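Local atomic coordinates of methyltransferase-like protein 5 (PDB entry 1WY7), a protein that probably acts as an S-adenosylmethionine-dependent methyltransferase, perhaps on RNA, and holds S-adenosyl-L-homocysteine in this crystal. Residues P132-A137 with E159-E164; D142-I147 with H165-T170. All coordinates share one frame; numbering follows the deposited sequence.

Overall arrangement
After helices 6-13 and 32-44 the chain lays down the parallel strands 52-56, 74-79, 99-103 and 115-118, then enters helix 131-140, where contact 1 begins. It turns into strand 143-149, the start of contact 2, crosses to helix 152-164, which closes the loop of contact 1, and passes through a short turn, H165-G166, into strand 167-179, which closes that of contact 2. The segments therefore alternate, and the two loops cross. Contact 1 joins two helices; contact 2 joins D142 and the start of strand 143-149 to the start of strand 167-179, across the intervening strand 191-202. Their centres lie about 8 Å apart, and S162 O and F167 N probably share a hydrogen bond.

Contact 1 (P132-A137 with E159-E164); sequences PFLLKA and EKFSWE. With SAH (S-adenosyl-L-homocysteine), chain E.
K136 NZ is held by a salt bridge to E139, a hydrogen bond to F109 O and a weak one to S107 O, on the same helix turn whose L134 and L135 meet F161. The two segments belong to helices 131-140 and 152-164 of a Rossmann-like methyltransferase fold, the helices before and after strand 143-149. They touch through apolar side chains alone, and the closest CA atoms, L134 and S162, stand 7.9 Å apart. The phenyl ring of F161 spans the distance: its CG is anti to the backbone N (chi1 -168°), which carries the ring out toward the other helix. L134 CB approaches F161 CE1 obliquely at 3.8 Å, while the L134 side chain also packs on M118 and H148. F157 and H165 also meet the F161 ring, both with inclined planes.

One residue along from P132, F133 belongs to the cofactor pocket. The edge of its ring at CZ stands over the flat of the adenine, with CZ 3.4 Å from C4 of S-adenosyl-L-homocysteine. With an alanine here the ring is gone, and the adenine would probably lose the edge that rests on its face and be left with a gap in which it could shift. Beside L134, the side chain of L135 crosses that of F161 at about a right angle, and L135 CG reaches the ring edge 3.8 Å from F161 CZ.

Contact 2 (D142-I147 with H165-T170); sequences DVVYSI and HGFVVT
D142 and F167 meet backbone to ring: the carbonyl oxygen D142 O lies 3.5 Å from F167 CE2, placed obliquely to the phenyl group. The ring corner also reaches the main chain just before this carbonyl, with F167 CZ 4.1 Å from D142 CA. The D142 side chain itself leaves in another direction; its OD2 makes a salt bridge to R112, so the acid takes no part in gripping the phenylalanine. V143 follows, presenting only its backbone to F167: V143 N sits near the ring plane, at the edge, 4.5 Å from F167 CE2. Its side chain points away and packs on R199 and D47.

V144 turns its side chain toward the other segment, and V144 CG2 comes within 4.4 Å of F167 CE2, a loose apolar touch. The methyls of V144 lie against A137 and F138 of helix 131-140, and F138 stacks on the F167 ring, so valine and phenylalanine share one helix as a cover.

In the seven-stranded methyltransferase sheet, with its strand order 3-2-1-4-5-7-6, strand 191-202 separates 143-149 from 167-179, and F167 therefore reaches across an intervening strand. The F167 CG is anti to the carbonyl carbon (chi1 -78°), which swings the ring toward D142. Just before it, G166, with a positive phi of 74°, is the C-prime residue of the Schellman motif that ends helix 152-164, with F167 N bonded to S162 O and G166 N to W163 O. Further along, beyond contact with 165-170, the Y145 side chain packs against L38, L41 and A42 of helix 32-44, and its OH hydrogen-bonds with D47 OD1 and with R199 NE of strand 191-202.

Contact 1 (P132-A137 with E159-E164)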
loop_
_atom_site.group_PDB
_atom_site.type_symbol
_atom_site.label_atom_id
_atom_site.label_comp_id
_atom_site.label_asym_id
_atom_site.label_seq_id
_atom_site.Cartn_x
_atom_site.Cartn_y
_atom_site.Cartn_z
ATOM N N PRO A 132 -10.701 -8.315 -1.538
ATOM C CA PRO A 132 -9.751 -9.259 -2.138
ATOM C C PRO A 132 -8.323 -8.966 -1.650
ATOM O O PRO A 132 -7.498 -9.876 -1.503
ATOM C CB PRO A 132 -9.905 -8.993 -3.639
ATOM C CG PRO A 132 -11.325 -8.544 -3.765
ATOM C CD PRO A 132 -11.510 -7.646 -2.577
ATOM N N PHE A 133 -8.034 -7.689 -1.405
ATOM C CA PHE A 133 -6.709 -7.281 -0.930
ATOM C C PHE A 133 -6.460 -7.689 0.532
ATOM O O PHE A 133 -5.403 -8.225 0.859
ATOM C CB PHE A 133 -6.521 -5.764 -1.095
ATOM C CG PHE A 133 -6.328 -5.327 -2.523
ATOM C CD1 PHE A 133 -7.415 -5.196 -3.391
ATOM C CD2 PHE A 133 -5.051 -5.079 -3.011
ATOM C CE1 PHE A 133 -7.221 -4.821 -4.733
ATOM C CE2 PHE A 133 -4.845 -4.705 -4.344
ATOM C CZ PHE A 133 -5.925 -4.577 -5.204
ATOM N N LEU A 134 -7.437 -7.442 1.404
ATOM C CA LEU A 134 -7.301 -7.812 2.810
ATOM C C LEU A 134 -7.206 -9.328 2.934
ATOM O O LEU A 134 -6.356 -9.834 3.666
ATOM C CB LEU A 134 -8.476 -7.277 3.624
ATOM C CG LEU A 134 -8.456 -5.758 3.780
ATOM C CD1 LEU A 134 -9.820 -5.252 4.206
ATOM C CD2 LEU A 134 -7.379 -5.384 4.791
ATOM N N LEU A 135 -8.065 -10.053 2.209
ATOM C CA LEU A 135 -8.026 -11.521 2.240
ATOM C C LEU A 135 -6.654 -12.041 1.824
ATOM O O LEU A 135 -6.085 -12.884 2.496
ATOM C CB LEU A 135 -9.091 -12.136 1.312
ATOM C CG LEU A 135 -10.420 -12.532 1.963
ATOM C CD1 LEU A 135 -11.370 -13.104 0.898
ATOM C CD2 LEU A 135 -10.159 -13.558 3.060
ATOM N N LYS A 136 -6.139 -11.555 0.700
ATOM C CA LYS A 136 -4.829 -11.987 0.221
ATOM C C LYS A 136 -3.720 -11.620 1.212
ATOM O O LYS A 136 -2.861 -12.439 1.525
ATOM C CB LYS A 136 -4.544 -11.359 -1.142
ATOM C CG LYS A 136 -3.200 -11.724 -1.736
ATOM C CD LYS A 136 -3.052 -13.229 -1.890
ATOM C CE LYS A 136 -4.168 -13.815 -2.753
ATOM N NZ LYS A 136 -4.053 -15.290 -2.785
ATOM N N ALA A 137 -3.736 -10.385 1.700
ATOM C CA ALA A 137 -2.727 -9.936 2.664
ATOM C C ALA A 137 -2.718 -10.855 3.885
ATOM O O ALA A 137 -1.667 -11.304 4.328
ATOM C CB ALA A 137 -3.006 -8.470 3.103
ATOM N N GLU A 159 -12.247 -3.797 11.507
ATOM C CA GLU A 159 -11.975 -4.418 12.796
ATOM C C GLU A 159 -12.590 -5.818 12.848
ATOM O O GLU A 159 -11.965 -6.768 13.321
ATOM C CB GLU A 159 -12.550 -3.537 13.912
ATOM C CG GLU A 159 -11.675 -3.463 15.148
ATOM C CD GLU A 159 -10.406 -2.648 14.937
ATOM O OE1 GLU A 159 -9.341 -3.111 15.390
ATOM O OE2 GLU A 159 -10.465 -1.548 14.340
ATOM N N LYS A 160 -13.819 -5.941 12.352
ATOM C CA LYS A 160 -14.523 -7.224 12.338
ATOM C C LYS A 160 -13.951 -8.197 11.313
ATOM O O LYS A 160 -13.747 -9.374 11.610
ATOM C CB LYS A 160 -16.024 -7.031 12.057
ATOM C CG LYS A 160 -16.861 -6.753 13.304
ATOM C CD LYS A 160 -18.361 -6.682 13.004
ATOM C CE LYS A 160 -18.712 -5.451 12.178
ATOM N NZ LYS A 160 -20.186 -5.287 11.976
ATOM N N PHE A 161 -13.688 -7.707 10.106
ATOM C CA PHE A 161 -13.151 -8.562 9.052
ATOM C C PHE A 161 -11.781 -9.147 9.413
ATOM O O PHE A 161 -11.545 -10.346 9.235
ATOM C CB PHE A 161 -13.060 -7.782 7.739
ATOM C CG PHE A 161 -12.778 -8.642 6.530
ATOM C CD1 PHE A 161 -11.476 -8.846 6.091
ATOM C CD2 PHE A 161 -13.826 -9.210 5.802
ATOM C CE1 PHE A 161 -11.218 -9.590 4.949
ATOM C CE2 PHE A 161 -13.579 -9.958 4.659
ATOM C CZ PHE A 161 -12.274 -10.148 4.228
ATOM N N SER A 162 -10.884 -8.315 9.931
ATOM C CA SER A 162 -9.562 -8.800 10.294
ATOM C C SER A 162 -9.660 -9.837 11.406
ATOM O O SER A 162 -8.927 -10.826 11.423
ATOM C CB SER A 162 -8.659 -7.639 10.750
ATOM O OG SER A 162 -9.121 -7.059 11.962
ATOM N N TRP A 163 -10.566 -9.607 12.348
ATOM C CA TRP A 163 -10.734 -10.536 13.455
ATOM C C TRP A 163 -11.180 -11.909 12.966
ATOM O O TRP A 163 -10.626 -12.934 13.365
ATOM C CB TRP A 163 -11.759 -10.007 14.452
ATOM C CG TRP A 163 -11.846 -10.866 15.663
ATOM C CD1 TRP A 163 -12.934 -11.562 16.099
ATOM C CD2 TRP A 163 -10.785 -11.159 16.578
ATOM N NE1 TRP A 163 -12.617 -12.273 17.231
ATOM C CE2 TRP A 163 -11.304 -12.044 17.549
ATOM C CE3 TRP A 163 -9.445 -10.760 16.676
ATOM C CZ2 TRP A 163 -10.531 -12.539 18.605
ATOM C CZ3 TRP A 163 -8.676 -11.253 17.727
ATOM C CH2 TRP A 163 -9.224 -12.134 18.678
ATOM N N GLU A 164 -12.182 -11.924 12.097
ATOM C CA GLU A 164 -12.689 -13.175 11.565
ATOM C C GLU A 164 -11.605 -13.929 10.828
ATOM O O GLU A 164 -11.715 -15.130 10.627
ATOM C CB GLU A 164 -13.839 -12.911 10.620
ATOM C CG GLU A 164 -14.940 -12.143 11.266
ATOM C CD GLU A 164 -16.108 -11.949 10.337
ATOM O OE1 GLU A 164 -17.010 -11.176 10.709
ATOM O OE2 GLU A 164 -16.121 -12.571 9.247
HETATM N N SAH E . 0.275 4.541 -6.764
HETATM C CA SAH E . -0.109 3.941 -5.471
HETATM C CB SAH E . -1.149 2.848 -5.765
HETATM C CG SAH E . -2.476 3.517 -5.703
HETATM S SD SAH E . -4.038 2.682 -6.040
HETATM C C SAH E . 1.160 3.467 -4.815
HETATM O O SAH E . 2.258 3.977 -5.197
HETATM O OXT SAH E . 0.986 2.569 -3.925
HETATM C "C5'" SAH E . -3.723 0.934 -5.941
HETATM C "C4'" SAH E . -3.574 0.117 -7.234
HETATM O "O4'" SAH E . -4.434 -1.048 -7.162
HETATM C "C3'" SAH E . -4.045 0.784 -8.527
HETATM O "O3'" SAH E . -2.818 1.178 -9.173
HETATM C "C2'" SAH E . -4.730 -0.316 -9.354
HETATM O "O2'" SAH E . -4.434 -0.506 -10.719
HETATM C "C1'" SAH E . -4.537 -1.560 -8.470
HETATM N N9 SAH E . -5.639 -2.510 -8.513
HETATM C C8 SAH E . -7.007 -2.304 -8.556
HETATM N N7 SAH E . -7.711 -3.408 -8.568
HETATM C C5 SAH E . -6.755 -4.418 -8.528
HETATM C C6 SAH E . -6.835 -5.837 -8.503
HETATM N N6 SAH E . -8.019 -6.488 -8.515
HETATM N N1 SAH E . -5.682 -6.585 -8.467
HETATM C C2 SAH E . -4.497 -5.930 -8.445
HETATM N N3 SAH E . -4.289 -4.592 -8.461
HETATM C C4 SAH E . -5.472 -3.880 -8.499
#

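Contact 2 (D142-I147 with H165-T170)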
loop_
_atom_site.group_PDB
_atom_site.type_symbol
_atom_site.label_atom_id
_atom_site.label_comp_id
_atom_site.label_asym_id
_atom_site.label_seq_id
_atom_site.Cartn_x
_atom_site.Cartn_y
_atom_site.Cartn_z
ATOM N N ASP A 142 2.006 -12.401 8.033
ATOM C CA ASP A 142 1.576 -12.344 9.428
ATOM C C ASP A 142 1.510 -10.893 9.924
ATOM O O ASP A 142 0.963 -10.625 10.997
ATOM C CB ASP A 142 2.514 -13.168 10.317
ATOM C CG ASP A 142 2.251 -14.669 10.213
ATOM O OD1 ASP A 142 3.147 -15.451 10.604
ATOM O OD2 ASP A 142 1.150 -15.063 9.755
ATOM N N VAL A 143 2.070 -9.971 9.137
ATOM C CA VAL A 143 2.033 -8.541 9.456
ATOM C C VAL A 143 1.569 -7.761 8.224
ATOM O O VAL A 143 2.186 -7.831 7.161
ATOM C CB VAL A 143 3.416 -7.996 9.894
ATOM C CG1 VAL A 143 3.303 -6.492 10.181
ATOM C CG2 VAL A 143 3.903 -8.723 11.149
ATOM N N VAL A 144 0.486 -7.005 8.373
ATOM C CA VAL A 144 -0.079 -6.236 7.268
ATOM C C VAL A 144 -0.244 -4.754 7.582
ATOM O O VAL A 144 -0.727 -4.395 8.660
ATOM C CB VAL A 144 -1.486 -6.782 6.884
ATOM C CG1 VAL A 144 -2.111 -5.919 5.804
ATOM C CG2 VAL A 144 -1.380 -8.241 6.468
ATOM N N TYR A 145 0.157 -3.901 6.636
ATOM C CA TYR A 145 0.009 -2.451 6.767
ATOM C C TYR A 145 -0.889 -2.026 5.614
ATOM O O TYR A 145 -0.570 -2.276 4.453
ATOM C CB TYR A 145 1.362 -1.720 6.649
ATOM C CG TYR A 145 2.303 -1.905 7.828
ATOM C CD1 TYR A 145 2.315 -1.003 8.901
ATOM C CD2 TYR A 145 3.178 -2.987 7.870
ATOM C CE1 TYR A 145 3.185 -1.185 9.987
ATOM C CE2 TYR A 145 4.045 -3.184 8.938
ATOM C CZ TYR A 145 4.046 -2.283 9.994
ATOM O OH TYR A 145 4.896 -2.503 11.058
ATOM N N SER A 146 -2.006 -1.383 5.927
ATOM C CA SER A 146 -2.928 -0.957 4.894
ATOM C C SER A 146 -3.525 0.405 5.178
ATOM O O SER A 146 -3.389 0.939 6.275
ATOM C CB SER A 146 -4.048 -1.993 4.731
ATOM O OG SER A 146 -4.836 -1.700 3.588
ATOM N N ILE A 147 -4.182 0.971 4.172
ATOM C CA ILE A 147 -4.802 2.279 4.306
ATOM C C ILE A 147 -6.280 2.172 3.954
ATOM O O ILE A 147 -6.640 1.507 2.991
ATOM C CB ILE A 147 -4.118 3.309 3.374
ATOM C CG1 ILE A 147 -2.632 3.439 3.744
ATOM C CG2 ILE A 147 -4.812 4.653 3.486
ATOM C CD1 ILE A 147 -1.864 4.412 2.881
ATOM N N HIS A 165 -10.552 -13.226 10.425
ATOM C CA HIS A 165 -9.467 -13.884 9.709
ATOM C C HIS A 165 -8.219 -14.072 10.557
ATOM O O HIS A 165 -7.125 -14.272 10.029
ATOM C CB HIS A 165 -9.151 -13.122 8.423
ATOM C CG HIS A 165 -10.217 -13.254 7.384
ATOM N ND1 HIS A 165 -10.350 -14.378 6.594
ATOM C CD2 HIS A 165 -11.248 -12.440 7.051
ATOM C CE1 HIS A 165 -11.414 -14.249 5.825
ATOM N NE2 HIS A 165 -11.978 -13.085 6.080
ATOM N N GLY A 166 -8.397 -14.013 11.874
ATOM C CA GLY A 166 -7.291 -14.216 12.791
ATOM C C GLY A 166 -6.266 -13.104 12.943
ATOM O O GLY A 166 -5.120 -13.370 13.322
ATOM N N PHE A 167 -6.660 -11.867 12.657
ATOM C CA PHE A 167 -5.747 -10.726 12.786
ATOM C C PHE A 167 -6.303 -9.642 13.700
ATOM O O PHE A 167 -7.514 -9.436 13.789
ATOM C CB PHE A 167 -5.443 -10.106 11.407
ATOM C CG PHE A 167 -4.443 -10.888 10.592
ATOM C CD1 PHE A 167 -4.779 -12.127 10.044
ATOM C CD2 PHE A 167 -3.154 -10.399 10.401
ATOM C CE1 PHE A 167 -3.843 -12.868 9.326
ATOM C CE2 PHE A 167 -2.210 -11.131 9.685
ATOM C CZ PHE A 167 -2.552 -12.367 9.147
ATOM N N VAL A 168 -5.404 -8.949 14.381
ATOM C CA VAL A 168 -5.789 -7.862 15.266
ATOM C C VAL A 168 -5.057 -6.587 14.885
ATOM O O VAL A 168 -3.902 -6.624 14.459
ATOM C CB VAL A 168 -5.451 -8.167 16.725
ATOM C CG1 VAL A 168 -6.560 -8.961 17.347
ATOM C CG2 VAL A 168 -4.138 -8.917 16.801
ATOM N N VAL A 169 -5.749 -5.466 15.034
ATOM C CA VAL A 169 -5.173 -4.167 14.740
ATOM C C VAL A 169 -4.289 -3.787 15.930
ATOM O O VAL A 169 -4.765 -3.766 17.069
ATOM C CB VAL A 169 -6.287 -3.097 14.567
ATOM C CG1 VAL A 169 -5.673 -1.689 14.450
ATOM C CG2 VAL A 169 -7.107 -3.417 13.333
ATOM N N THR A 170 -3.011 -3.513 15.678
ATOM C CA THR A 170 -2.103 -3.110 16.757
ATOM C C THR A 170 -1.883 -1.587 16.730
ATOM O O THR A 170 -1.621 -0.964 17.764
ATOM C CB THR A 170 -0.731 -3.800 16.638
ATOM O OG1 THR A 170 -0.103 -3.397 15.418
ATOM C CG2 THR A 170 -0.888 -5.311 16.651
#